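Local coordinates for protein CTP:phosphocholine Cytidylyltransferase (Streptococcus pneumoniae, PDB 1JYK) that probably transfers the cytidylyl group of CTP to phosphocholine, yielding CDP-choline and pyrophosphate, at residues A[154-159]-A[214-219]. Sequence-based numbering, arbitrary orientation.
Sequences NEWFLV and MVKDNI
Lys-216 lays the aliphatic part of its side chain over one face of the Trp-156 indole, a compact example of a lysine that meets an aromatic ring with its methylenes rather than its ammonium. Lys-216 CD lies 3.7 Å from the centroid of the six-membered ring of Trp-156 and 16° off the ring normal, which makes this a CH-pi contact. It comes nearest to Trp-156 CZ3, at 3.6 Å. Lys-216 CB touches the rim, 3.8 Å from Trp-156 CZ3, and the two side chains cross at about a right angle. The lysine reaches the ring because its chain is extended from the start, with CG anti to the backbone N (chi1 171°), and bends only at chi4. That last turn leaves Lys-216 NZ 5.6 Å from the centroid of the six-membered ring of Trp-156, so any cation-pi attraction is weak at most. The ammonium instead lies near the neighbouring carboxylate in a long salt bridge, Lys-216 NZ to Asp-217 OD2, 3.7 Å, while the other oxygen of Asp-217 is hydrogen-bonded by Asn-213. Just beyond, Asn-218 ND2 donates to Met-214 O at 3.0 Å, tying the residues after helix 213-216 back to it. Trp-156 also packs on Ile-169 and Val-171, in and just after strand 166-170, which pairs with strand 157-160. The contact thus joins the approach to this two-stranded antiparallel sheet to the short helix 213-216, near the protein surface. With one CH-pi overlap and about 100 Å² buried in all, it is probably held chiefly by dispersion and the burial of apolar surface, the lysine charge contributing little through the ring.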
loop_
_atom_site.group_PDB
_atom_site.type_symbol
_atom_site.label_atom_id
_atom_site.label_comp_id
_atom_site.label_asym_id
_atom_site.label_seq_id
_atom_site.Cartn_x
_atom_site.Cartn_y
_atom_site.Cartn_z
ATOM N N ASN A 154 7.198 -13.158 7.430
ATOM C CA ASN A 154 5.915 -12.518 7.669
ATOM C C ASN A 154 5.227 -11.921 6.442
ATOM O O ASN A 154 4.368 -11.055 6.581
ATOM C CB ASN A 154 6.076 -11.429 8.728
ATOM C CG ASN A 154 6.489 -11.991 10.070
ATOM O OD1 ASN A 154 7.287 -11.386 10.792
ATOM N ND2 ASN A 154 5.947 -13.158 10.417
ATOM N N GLU A 155 5.595 -12.365 5.248
ATOM C CA GLU A 155 4.953 -11.851 4.044
ATOM C C GLU A 155 3.731 -12.701 3.751
ATOM O O GLU A 155 3.570 -13.775 4.329
ATOM C CB GLU A 155 5.900 -11.934 2.845
ATOM C CG GLU A 155 7.301 -11.462 3.130
ATOM C CD GLU A 155 7.397 -9.962 3.133
ATOM O OE1 GLU A 155 8.440 -9.434 3.577
ATOM O OE2 GLU A 155 6.426 -9.308 2.692
ATOM N N TRP A 156 2.867 -12.216 2.868
ATOM C CA TRP A 156 1.686 -12.968 2.461
ATOM C C TRP A 156 1.899 -13.271 0.983
ATOM O O TRP A 156 2.430 -12.441 0.245
ATOM C CB TRP A 156 0.406 -12.158 2.655
ATOM C CG TRP A 156 -0.051 -12.062 4.086
ATOM C CD1 TRP A 156 0.643 -12.444 5.207
ATOM C CD2 TRP A 156 -1.292 -11.515 4.556
ATOM N NE1 TRP A 156 -0.084 -12.159 6.338
ATOM C CE2 TRP A 156 -1.277 -11.590 5.966
ATOM C CE3 TRP A 156 -2.410 -10.963 3.916
ATOM C CZ2 TRP A 156 -2.345 -11.131 6.755
ATOM C CZ3 TRP A 156 -3.474 -10.511 4.702
ATOM C CH2 TRP A 156 -3.431 -10.599 6.106
ATOM N N PHE A 157 1.487 -14.454 0.550
ATOM C CA PHE A 157 1.697 -14.855 -0.833
ATOM C C PHE A 157 0.439 -15.050 -1.655
ATOM O O PHE A 157 -0.635 -15.352 -1.127
ATOM C CB PHE A 157 2.536 -16.129 -0.864
ATOM C CG PHE A 157 3.798 -16.030 -0.068
ATOM C CD1 PHE A 157 5.009 -15.734 -0.691
ATOM C CD2 PHE A 157 3.776 -16.198 1.310
ATOM C CE1 PHE A 157 6.185 -15.603 0.052
ATOM C CE2 PHE A 157 4.940 -16.069 2.063
ATOM C CZ PHE A 157 6.153 -15.769 1.429
ATOM N N LEU A 158 0.598 -14.886 -2.964
ATOM C CA LEU A 158 -0.495 -15.015 -3.914
ATOM C C LEU A 158 -0.532 -16.390 -4.578
ATOM O O LEU A 158 0.460 -16.833 -5.155
ATOM C CB LEU A 158 -0.363 -13.929 -4.990
ATOM C CG LEU A 158 -0.455 -12.482 -4.486
ATOM C CD1 LEU A 158 0.252 -11.546 -5.458
ATOM C CD2 LEU A 158 -1.924 -12.089 -4.336
ATOM N N VAL A 159 -1.680 -17.053 -4.499
ATOM C CA VAL A 159 -1.849 -18.366 -5.115
ATOM C C VAL A 159 -2.634 -18.172 -6.408
ATOM O O VAL A 159 -3.773 -17.707 -6.378
ATOM C CB VAL A 159 -2.637 -19.321 -4.190
ATOM C CG1 VAL A 159 -2.971 -20.611 -4.935
ATOM C CG2 VAL A 159 -1.826 -19.610 -2.934
HETATM N N MSE A 214 -8.897 -8.286 4.450
HETATM C CA MSE A 214 -10.179 -8.337 3.841
HETATM C C MSE A 214 -10.339 -8.853 2.471
HETATM O O MSE A 214 -11.441 -9.169 2.027
HETATM C CB MSE A 214 -10.874 -7.075 4.206
HETATM C CG MSE A 214 -11.756 -7.728 5.198
HETATM SE SE MSE A 214 -12.569 -6.486 5.972
HETATM C CE MSE A 214 -11.220 -6.466 7.505
ATOM N N VAL A 215 -9.191 -9.083 1.859
ATOM C CA VAL A 215 -9.170 -9.687 0.570
ATOM C C VAL A 215 -8.844 -11.145 0.914
ATOM O O VAL A 215 -9.506 -12.067 0.437
ATOM C CB VAL A 215 -8.069 -9.094 -0.293
ATOM C CG1 VAL A 215 -8.070 -9.770 -1.663
ATOM C CG2 VAL A 215 -8.281 -7.593 -0.427
ATOM N N LYS A 216 -7.845 -11.341 1.769
ATOM C CA LYS A 216 -7.423 -12.687 2.158
ATOM C C LYS A 216 -8.533 -13.527 2.776
ATOM O O LYS A 216 -8.739 -14.677 2.386
ATOM C CB LYS A 216 -6.257 -12.626 3.145
ATOM C CG LYS A 216 -5.899 -13.978 3.763
ATOM C CD LYS A 216 -4.697 -13.861 4.690
ATOM C CE LYS A 216 -4.280 -15.212 5.249
ATOM N NZ LYS A 216 -5.250 -15.717 6.262
ATOM N N ASP A 217 -9.245 -12.946 3.736
ATOM C CA ASP A 217 -10.308 -13.657 4.444
ATOM C C ASP A 217 -11.632 -13.792 3.692
ATOM O O ASP A 217 -12.564 -14.412 4.195
ATOM C CB ASP A 217 -10.542 -12.993 5.808
ATOM C CG ASP A 217 -9.313 -13.059 6.714
ATOM O OD1 ASP A 217 -9.212 -12.243 7.652
ATOM O OD2 ASP A 217 -8.438 -13.930 6.501
ATOM N N ASN A 218 -11.716 -13.228 2.492
ATOM C CA ASN A 218 -12.940 -13.300 1.691
ATOM C C ASN A 218 -12.591 -13.532 0.224
ATOM O O ASN A 218 -13.403 -13.285 -0.661
ATOM C CB ASN A 218 -13.729 -11.988 1.813
ATOM C CG ASN A 218 -14.066 -11.633 3.253
ATOM O OD1 ASN A 218 -15.047 -12.131 3.806
ATOM N ND2 ASN A 218 -13.256 -10.768 3.865
ATOM N N ILE A 219 -11.374 -14.009 -0.022
ATOM C CA ILE A 219 -10.886 -14.227 -1.380
ATOM C C ILE A 219 -11.843 -14.970 -2.314
ATOM O O ILE A 219 -11.946 -14.647 -3.494
ATOM C CB ILE A 219 -9.510 -14.943 -1.342
ATOM C CG1 ILE A 219 -8.854 -14.901 -2.724
ATOM C CG2 ILE A 219 -9.678 -16.370 -0.850
ATOM C CD1 ILE A 219 -8.782 -13.513 -3.333
#